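Local coordinates for protein polyporopepsin (Irpex lacteus, PDB 1WKR) that cleaves peptide bonds with broad specificity as a pepsin-family aspartic endopeptidase with milk-clotting activity, at residues N308-Y320 against G328-N340. Numbering follows the deposited sequence.
With SO4 (sulfate ion), chain I.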
ATOM      1  N   ASN A 308       2.306  -7.909  -0.691  1.00  3.55           N
ATOM      2  CA  ASN A 308       2.070  -7.496  -2.087  1.00  3.74           C
ATOM      3  C   ASN A 308       1.989  -5.970  -2.052  1.00  3.62           C
ATOM      4  O   ASN A 308       0.971  -5.391  -1.632  1.00  4.22           O
ATOM      5  CB  ASN A 308       0.796  -8.115  -2.648  1.00  3.99           C
ATOM      6  CG  ASN A 308       0.822  -9.618  -2.735  1.00  3.49           C
ATOM      7  OD1 ASN A 308       1.853 -10.278  -2.583  1.00  4.46           O
ATOM      8  ND2 ASN A 308      -0.352 -10.208  -3.000  1.00  5.31           N
ATOM      9  N   GLY A 309       3.076  -5.312  -2.466  1.00  3.50           N
ATOM     10  CA  GLY A 309       3.226  -3.864  -2.329  1.00  4.28           C
ATOM     11  C   GLY A 309       2.851  -3.086  -3.524  1.00  2.94           C
ATOM     12  O   GLY A 309       2.209  -3.575  -4.461  1.00  3.70           O
ATOM     13  N   LEU A 310       3.214  -1.797  -3.479  1.00  3.31           N
ATOM     14  CA  LEU A 310       2.913  -0.852  -4.578  1.00  3.14           C
ATOM     15  C   LEU A 310       3.337  -1.375  -5.923  1.00  3.58           C
ATOM     16  O   LEU A 310       2.606  -1.218  -6.885  1.00  4.12           O
ATOM     17  CB  LEU A 310       3.679   0.469  -4.234  1.00  4.84           C
ATOM     18  CG  LEU A 310       3.589   1.592  -5.256  1.00  4.20           C
ATOM     19  CD1 LEU A 310       3.859   2.914  -4.521  1.00  5.96           C
ATOM     20  CD2 LEU A 310       4.603   1.432  -6.383  1.00  4.79           C
ATOM     21  N   THR A 311       4.487  -2.046  -6.016  1.00  3.28           N
ATOM     22  CA  THR A 311       5.010  -2.509  -7.283  1.00  3.83           C
ATOM     23  C   THR A 311       4.166  -3.640  -7.835  1.00  4.43           C
ATOM     24  O   THR A 311       4.087  -3.812  -9.068  1.00  4.48           O
ATOM     25  CB  THR A 311       6.481  -2.915  -7.165  1.00  3.94           C
ATOM     26  OG1 THR A 311       6.645  -3.790  -5.987  1.00  4.54           O
ATOM     27  CG2 THR A 311       7.413  -1.713  -7.067  1.00  4.45           C
ATOM     28  N   PHE A 312       3.500  -4.425  -6.982  1.00  3.66           N
ATOM     29  CA  PHE A 312       2.534  -5.411  -7.425  1.00  3.96           C
ATOM     30  C   PHE A 312       1.241  -4.714  -7.848  1.00  3.69           C
ATOM     31  O   PHE A 312       0.659  -5.032  -8.923  1.00  4.12           O
ATOM     32  CB  PHE A 312       2.277  -6.381  -6.240  1.00  4.32           C
ATOM     33  CG  PHE A 312       1.217  -7.445  -6.504  1.00  3.85           C
ATOM     34  CD1 PHE A 312      -0.119  -7.211  -6.201  1.00  5.16           C
ATOM     35  CD2 PHE A 312       1.555  -8.692  -6.996  1.00  4.60           C
ATOM     36  CE1 PHE A 312      -1.079  -8.177  -6.397  1.00  5.37           C
ATOM     37  CE2 PHE A 312       0.562  -9.674  -7.190  1.00  5.36           C
ATOM     38  CZ  PHE A 312      -0.751  -9.373  -6.906  1.00  4.86           C
ATOM     39  N   LEU A 313       0.771  -3.756  -7.052  1.00  3.28           N
ATOM     40  CA  LEU A 313      -0.499  -3.088  -7.302  1.00  3.75           C
ATOM     41  C   LEU A 313      -0.471  -2.153  -8.466  1.00  4.29           C
ATOM     42  O   LEU A 313      -1.508  -1.766  -9.002  1.00  4.12           O
ATOM     43  CB  LEU A 313      -0.932  -2.370  -6.030  1.00  3.64           C
ATOM     44  CG  LEU A 313      -1.186  -3.309  -4.847  1.00  4.06           C
ATOM     45  CD1 LEU A 313      -1.347  -2.535  -3.554  1.00  6.84           C
ATOM     46  CD2 LEU A 313      -2.404  -4.185  -5.099  1.00  4.63           C
ATOM     47  N   GLU A 314       0.731  -1.753  -8.967  1.00  3.38           N
ATOM     48  CA  GLU A 314       0.813  -1.058 -10.234  1.00  3.73           C
ATOM     49  C   GLU A 314       0.290  -1.890 -11.404  1.00  4.62           C
ATOM     50  O   GLU A 314       0.006  -1.355 -12.473  1.00  4.52           O
ATOM     51  CB  GLU A 314       2.239  -0.587 -10.517  1.00  5.10           C
ATOM     52  CG  GLU A 314       2.686   0.609  -9.696  1.00  4.08           C
ATOM     53  CD  GLU A 314       4.139   0.942  -9.866  1.00  4.50           C
ATOM     54  OE1 GLU A 314       4.954  -0.018  -9.855  1.00  5.08           O
ATOM     55  OE2 GLU A 314       4.508   2.104  -9.990  1.00  6.10           O
ATOM     56  N   ARG A 315       0.190  -3.206 -11.198  1.00  3.53           N
ATOM     57  CA  ARG A 315      -0.253  -4.141 -12.233  1.00  4.29           C
ATOM     58  C   ARG A 315      -1.619  -4.741 -11.975  1.00  4.01           C
ATOM     59  O   ARG A 315      -2.128  -5.440 -12.864  1.00  3.89           O
ATOM     60  CB  ARG A 315       0.784  -5.230 -12.400  1.00  4.19           C
ATOM     61  CG  ARG A 315       2.180  -4.746 -12.777  1.00  4.43           C
ATOM     62  CD  ARG A 315       2.236  -4.095 -14.134  1.00  4.65           C
ATOM     63  NE  ARG A 315       3.562  -3.547 -14.501  1.00  4.23           N
ATOM     64  CZ  ARG A 315       4.159  -3.796 -15.635  1.00  3.75           C
ATOM     65  NH1 ARG A 315       3.759  -4.712 -16.527  1.00  4.38           N
ATOM     66  NH2 ARG A 315       5.319  -3.133 -15.896  1.00  4.28           N
ATOM     67  N   PHE A 316      -2.234  -4.532 -10.808  1.00  3.77           N
ATOM     68  CA  PHE A 316      -3.520  -5.134 -10.453  1.00  3.94           C
ATOM     69  C   PHE A 316      -4.364  -4.149  -9.747  1.00  4.34           C
ATOM     70  O   PHE A 316      -3.908  -3.456  -8.802  1.00  4.23           O
ATOM     71  CB  PHE A 316      -3.297  -6.386  -9.599  1.00  4.10           C
ATOM     72  CG  PHE A 316      -2.493  -7.446 -10.337  1.00  3.66           C
ATOM     73  CD1 PHE A 316      -3.106  -8.220 -11.316  1.00  4.23           C
ATOM     74  CD2 PHE A 316      -1.148  -7.632 -10.083  1.00  4.21           C
ATOM     75  CE1 PHE A 316      -2.401  -9.120 -12.038  1.00  4.86           C
ATOM     76  CE2 PHE A 316      -0.442  -8.580 -10.830  1.00  5.47           C
ATOM     77  CZ  PHE A 316      -1.065  -9.286 -11.793  1.00  4.62           C
ATOM     78  N   TYR A 317      -5.631  -4.079 -10.088  1.00  3.72           N
ATOM     79  CA  TYR A 317      -6.624  -3.254  -9.380  1.00  3.38           C
ATOM     80  C   TYR A 317      -6.985  -3.965  -8.071  1.00  3.51           C
ATOM     81  O   TYR A 317      -7.138  -5.203  -8.081  1.00  4.06           O
ATOM     82  CB  TYR A 317      -7.879  -3.123 -10.248  1.00  4.18           C
ATOM     83  CG  TYR A 317      -8.914  -2.155  -9.732  1.00  3.99           C
ATOM     84  CD1 TYR A 317      -8.626  -0.791  -9.625  1.00  4.68           C
ATOM     85  CD2 TYR A 317     -10.206  -2.565  -9.411  1.00  5.16           C
ATOM     86  CE1 TYR A 317      -9.576   0.139  -9.215  1.00  4.45           C
ATOM     87  CE2 TYR A 317     -11.171  -1.625  -9.052  1.00  4.74           C
ATOM     88  CZ  TYR A 317     -10.851  -0.326  -8.954  1.00  4.79           C
ATOM     89  OH  TYR A 317     -11.831   0.626  -8.591  1.00  5.49           O
ATOM     90  N   SER A 318      -7.144  -3.232  -6.986  1.00  3.34           N
ATOM     91  CA  SER A 318      -7.406  -3.895  -5.659  1.00  4.04           C
ATOM     92  C   SER A 318      -8.579  -3.262  -4.986  1.00  3.81           C
ATOM     93  O   SER A 318      -8.831  -2.068  -5.041  1.00  3.77           O
ATOM     94  CB  SER A 318      -6.134  -3.851  -4.814  1.00  3.52           C
ATOM     95  OG  SER A 318      -5.609  -2.540  -4.620  1.00  4.48           O
ATOM     96  N   VAL A 319      -9.339  -4.137  -4.303  1.00  3.66           N
ATOM     97  CA  VAL A 319     -10.588  -3.767  -3.630  1.00  3.69           C
ATOM     98  C   VAL A 319     -10.491  -4.213  -2.155  1.00  3.81           C
ATOM     99  O   VAL A 319     -10.326  -5.371  -1.880  1.00  4.43           O
ATOM    100  CB  VAL A 319     -11.812  -4.381  -4.308  1.00  4.56           C
ATOM    101  CG1 VAL A 319     -13.088  -3.890  -3.592  1.00  5.19           C
ATOM    102  CG2 VAL A 319     -11.846  -4.036  -5.821  1.00  5.64           C
ATOM    103  N   TYR A 320     -10.654  -3.239  -1.263  1.00  3.35           N
ATOM    104  CA  TYR A 320     -10.478  -3.427   0.175  1.00  3.94           C
ATOM    105  C   TYR A 320     -11.908  -3.295   0.764  1.00  3.45           C
ATOM    106  O   TYR A 320     -12.411  -2.198   0.953  1.00  3.62           O
ATOM    107  CB  TYR A 320      -9.537  -2.388   0.752  1.00  4.09           C
ATOM    108  CG  TYR A 320      -8.183  -2.429   0.060  1.00  3.07           C
ATOM    109  CD1 TYR A 320      -7.971  -1.730  -1.100  1.00  3.72           C
ATOM    110  CD2 TYR A 320      -7.166  -3.241   0.540  1.00  4.48           C
ATOM    111  CE1 TYR A 320      -6.791  -1.835  -1.829  1.00  4.07           C
ATOM    112  CE2 TYR A 320      -5.925  -3.333  -0.179  1.00  3.96           C
ATOM    113  CZ  TYR A 320      -5.806  -2.628  -1.335  1.00  4.27           C
ATOM    114  OH  TYR A 320      -4.606  -2.736  -2.060  1.00  5.11           O
ATOM    115  N   GLY A 328     -10.460  -7.942  -3.112  1.00  4.14           N
ATOM    116  CA  GLY A 328     -10.593  -8.260  -4.529  1.00  4.31           C
ATOM    117  C   GLY A 328      -9.411  -7.806  -5.352  1.00  3.17           C
ATOM    118  O   GLY A 328      -8.735  -6.806  -5.037  1.00  3.55           O
ATOM    119  N   LEU A 329      -9.116  -8.558  -6.409  1.00  3.95           N
ATOM    120  CA  LEU A 329      -8.049  -8.224  -7.356  1.00  4.44           C
ATOM    121  C   LEU A 329      -8.529  -8.455  -8.761  1.00  3.48           C
ATOM    122  O   LEU A 329      -9.323  -9.392  -9.036  1.00  4.03           O
ATOM    123  CB  LEU A 329      -6.796  -9.078  -7.093  1.00  5.46           C
ATOM    124  CG  LEU A 329      -5.521  -8.594  -7.403  0.30  2.81           C
ATOM    125  CD1 LEU A 329      -5.038  -7.441  -6.442  0.30  5.49           C
ATOM    126  CD2 LEU A 329      -4.399  -9.635  -7.422  0.30  3.90           C
ATOM    127  N   ALA A 330      -8.024  -7.627  -9.678  1.00  3.12           N
ATOM    128  CA  ALA A 330      -8.319  -7.759 -11.125  1.00  3.74           C
ATOM    129  C   ALA A 330      -7.116  -7.309 -11.892  1.00  3.80           C
ATOM    130  O   ALA A 330      -6.281  -6.469 -11.439  1.00  3.89           O
ATOM    131  CB  ALA A 330      -9.535  -6.930 -11.535  1.00  4.87           C
ATOM    132  N   THR A 331      -6.938  -7.855 -13.106  1.00  3.67           N
ATOM    133  CA  THR A 331      -6.030  -7.317 -14.096  1.00  3.49           C
ATOM    134  C   THR A 331      -6.442  -5.913 -14.502  1.00  4.27           C
ATOM    135  O   THR A 331      -7.544  -5.466 -14.220  1.00  3.86           O
ATOM    136  CB  THR A 331      -5.948  -8.231 -15.326  1.00  3.26           C
ATOM    137  OG1 THR A 331      -7.293  -8.437 -15.849  1.00  4.32           O
ATOM    138  CG2 THR A 331      -5.372  -9.642 -15.010  1.00  4.65           C
ATOM    139  N   THR A 332      -5.529  -5.245 -15.190  1.00  3.98           N
ATOM    140  CA  THR A 332      -5.782  -3.901 -15.752  1.00  4.31           C
ATOM    141  C   THR A 332      -5.183  -3.871 -17.162  1.00  3.82           C
ATOM    142  O   THR A 332      -4.435  -4.773 -17.580  1.00  4.39           O
ATOM    143  CB  THR A 332      -5.169  -2.798 -14.885  1.00  4.08           C
ATOM    144  OG1 THR A 332      -3.754  -2.731 -15.200  1.00  4.98           O
ATOM    145  CG2 THR A 332      -5.303  -3.075 -13.391  1.00  4.95           C
ATOM    146  N   SER A 333      -5.449  -2.769 -17.834  1.00  4.60           N
ATOM    147  CA  SER A 333      -4.827  -2.568 -19.155  1.00  5.02           C
ATOM    148  C   SER A 333      -3.325  -2.440 -19.041  1.00  5.15           C
ATOM    149  O   SER A 333      -2.658  -2.522 -20.105  1.00  7.19           O
ATOM    150  CB  SER A 333      -5.405  -1.331 -19.796  1.00  6.54           C
ATOM    151  OG  SER A 333      -4.980  -0.139 -19.092  1.00  7.39           O
ATOM    152  N   PHE A 334      -2.738  -2.260 -17.877  1.00  4.42           N
ATOM    153  CA  PHE A 334      -1.275  -2.136 -17.703  1.00  4.31           C
ATOM    154  C   PHE A 334      -0.681  -3.426 -17.142  1.00  4.78           C
ATOM    155  O   PHE A 334       0.559  -3.443 -16.982  1.00  4.82           O
ATOM    156  CB  PHE A 334      -0.967  -0.949 -16.765  1.00  5.35           C
ATOM    157  CG  PHE A 334      -1.388   0.350 -17.333  1.00  5.74           C
ATOM    158  CD1 PHE A 334      -0.541   1.008 -18.201  1.00  9.87           C
ATOM    159  CD2 PHE A 334      -2.588   0.964 -16.994  1.00  6.83           C
ATOM    160  CE1 PHE A 334      -0.949   2.299 -18.786  1.00 10.87           C
ATOM    161  CE2 PHE A 334      -2.971   2.185 -17.545  1.00  7.91           C
ATOM    162  CZ  PHE A 334      -2.189   2.798 -18.441  1.00 10.46           C
ATOM    163  N   THR A 335      -1.430  -4.484 -16.852  1.00  4.24           N
ATOM    164  CA  THR A 335      -0.797  -5.663 -16.305  1.00  4.69           C
ATOM    165  C   THR A 335       0.343  -6.138 -17.198  1.00  4.54           C
ATOM    166  O   THR A 335       1.421  -6.513 -16.708  1.00  4.57           O
ATOM    167  CB  THR A 335      -1.834  -6.774 -16.150  1.00  4.00           C
ATOM    168  OG1 THR A 335      -2.877  -6.306 -15.260  1.00  4.66           O
ATOM    169  CG2 THR A 335      -1.230  -8.049 -15.551  1.00  4.12           C
ATOM    170  N   THR A 336       0.149  -6.119 -18.492  1.00  4.60           N
ATOM    171  CA  THR A 336       1.163  -6.586 -19.450  1.00  5.56           C
ATOM    172  C   THR A 336       2.003  -5.427 -20.018  1.00  5.09           C
ATOM    173  O   THR A 336       2.701  -5.682 -21.045  1.00  6.64           O
ATOM    174  CB  THR A 336       0.511  -7.411 -20.603  1.00  6.16           C
ATOM    175  OG1 THR A 336      -0.370  -6.567 -21.264  1.00  9.15           O
ATOM    176  CG2 THR A 336      -0.239  -8.629 -20.056  1.00  8.76           C
ATOM    177  N   ALA A 337       2.067  -4.286 -19.403  1.00  5.05           N
ATOM    178  CA  ALA A 337       2.912  -3.216 -19.896  1.00  4.80           C
ATOM    179  C   ALA A 337       4.362  -3.610 -19.911  1.00  5.00           C
ATOM    180  O   ALA A 337       4.850  -4.474 -19.172  1.00  4.89           O
ATOM    181  CB  ALA A 337       2.742  -1.974 -19.034  1.00  5.39           C
ATOM    182  N   THR A 338       5.133  -2.969 -20.808  1.00  4.74           N
ATOM    183  CA  THR A 338       6.593  -3.201 -20.911  1.00  5.34           C
ATOM    184  C   THR A 338       7.300  -1.905 -20.715  1.00  5.01           C
ATOM    185  O   THR A 338       8.446  -1.740 -21.221  1.00  5.47           O
ATOM    186  CB  THR A 338       6.946  -3.879 -22.259  1.00  5.44           C
ATOM    187  OG1 THR A 338       6.661  -2.961 -23.334  1.00  6.42           O
ATOM    188  CG2 THR A 338       6.214  -5.157 -22.451  1.00  7.43           C
ATOM    189  N   SER A 339       6.730  -0.934 -19.984  1.00  4.38           N
ATOM    190  CA  SER A 339       7.327   0.407 -19.884  1.00  4.43           C
ATOM    191  C   SER A 339       8.503   0.497 -18.923  1.00  4.65           C
ATOM    192  O   SER A 339       9.258   1.462 -18.960  1.00  4.40           O
ATOM    193  CB  SER A 339       6.270   1.417 -19.523  1.00  5.27           C
ATOM    194  OG  SER A 339       5.564   1.020 -18.342  1.00  6.01           O
ATOM    195  N   ASN A 340       8.658  -0.458 -17.962  1.00  4.17           N
ATOM    196  CA  ASN A 340       9.835  -0.463 -17.105  1.00  4.37           C
ATOM    197  C   ASN A 340      11.111  -0.792 -17.880  1.00  5.03           C
ATOM    198  O   ASN A 340      10.997  -1.506 -18.914  1.00  5.51           O
ATOM    199  CB  ASN A 340       9.665  -1.426 -15.908  1.00  3.77           C
ATOM    200  CG  ASN A 340       8.569  -1.055 -14.949  1.00  3.26           C
ATOM    201  OD1 ASN A 340       8.263   0.105 -14.745  1.00  5.41           O
ATOM    202  ND2 ASN A 340       7.967  -2.071 -14.347  1.00  5.34           N
ATOM    203  OXT ASN A 340      12.178  -0.411 -17.410  1.00  5.85           O
TER
HETATM  204  S   SO4 I 907      -3.229  -7.249 -23.277  1.00 29.69           S
HETATM  205  O1  SO4 I 907      -4.691  -8.017 -23.263  1.00 28.33           O
HETATM  206  O2  SO4 I 907      -3.289  -6.068 -22.095  1.00 27.76           O
HETATM  207  O3  SO4 I 907      -2.070  -8.309 -22.976  1.00 31.08           O
HETATM  208  O4  SO4 I 907      -2.946  -6.405 -24.501  1.00 35.36           O
HETATM  209  O   HOH W   1      -2.432  -0.952 -13.594  1.00  6.47           O
HETATM  210  O   HOH W   2       5.232  -1.676 -13.014  1.00  5.17           O
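Arg315 NH1 is gripped by two backbone carbonyls of the C-terminal tail, Ala337 O at 2.9 Å and Thr335 O at 3.0 Å. Thr335 O lies in the guanidinium plane, though the N-H meets that carbonyl from above its own plane; the bond to Ala337 O leaves the guanidinium plane slightly. A bend at chi2 (-65°) turns the arginine chain along the tail, where CD packs on Phe334 O and Ala337 CB covers one guanidinium face. Water 2 joins Arg315 NE to Asn340 ND2, and Arg315 NH2 finds its acceptor in Asn270 OD1; together these hold the guanidinium against rotation. Asn340 OXT forms a salt bridge with Arg276 NE. The backbone of Arg315 is anchored too: Thr335 OG1 donates to Arg315 O over 2.7 Å, almost straight down the carbonyl. This hydroxyl also accepts from Thr332 N within the type I turn Thr332-Thr335, while Thr332 OG1 forms an ST turn with Phe334 N and reaches Glu314 O through water 1.

Ahead of the turn, strands 316-320 and 328-331 form an antiparallel hairpin tied by paired bonds at Tyr317-Ala330 and Val319-Gly328. On the face carrying Ser318, Leu329 fills the angle between hairpin and helix 310-313: its CD2 meets the edge of the Phe312 ring at CZ (3.7 Å), and its CD1 lies against Phe316 CB (3.8 Å). Phe316 CD2 lies over one Phe312 face and Asn308 CB over the opposite face, both offset toward the rim. The Phe316 and Thr335 side chains cross at about a right angle, Phe316 CE1 lying 3.9 Å from Thr335 CG2.

Leu313 of helix 310-313 packs on Val211, the residue before active-site Asp212. The hairpin supplies two strands of the six-stranded interdomain sheet of pepsin-like proteases, between strands 142-146 and 175-178.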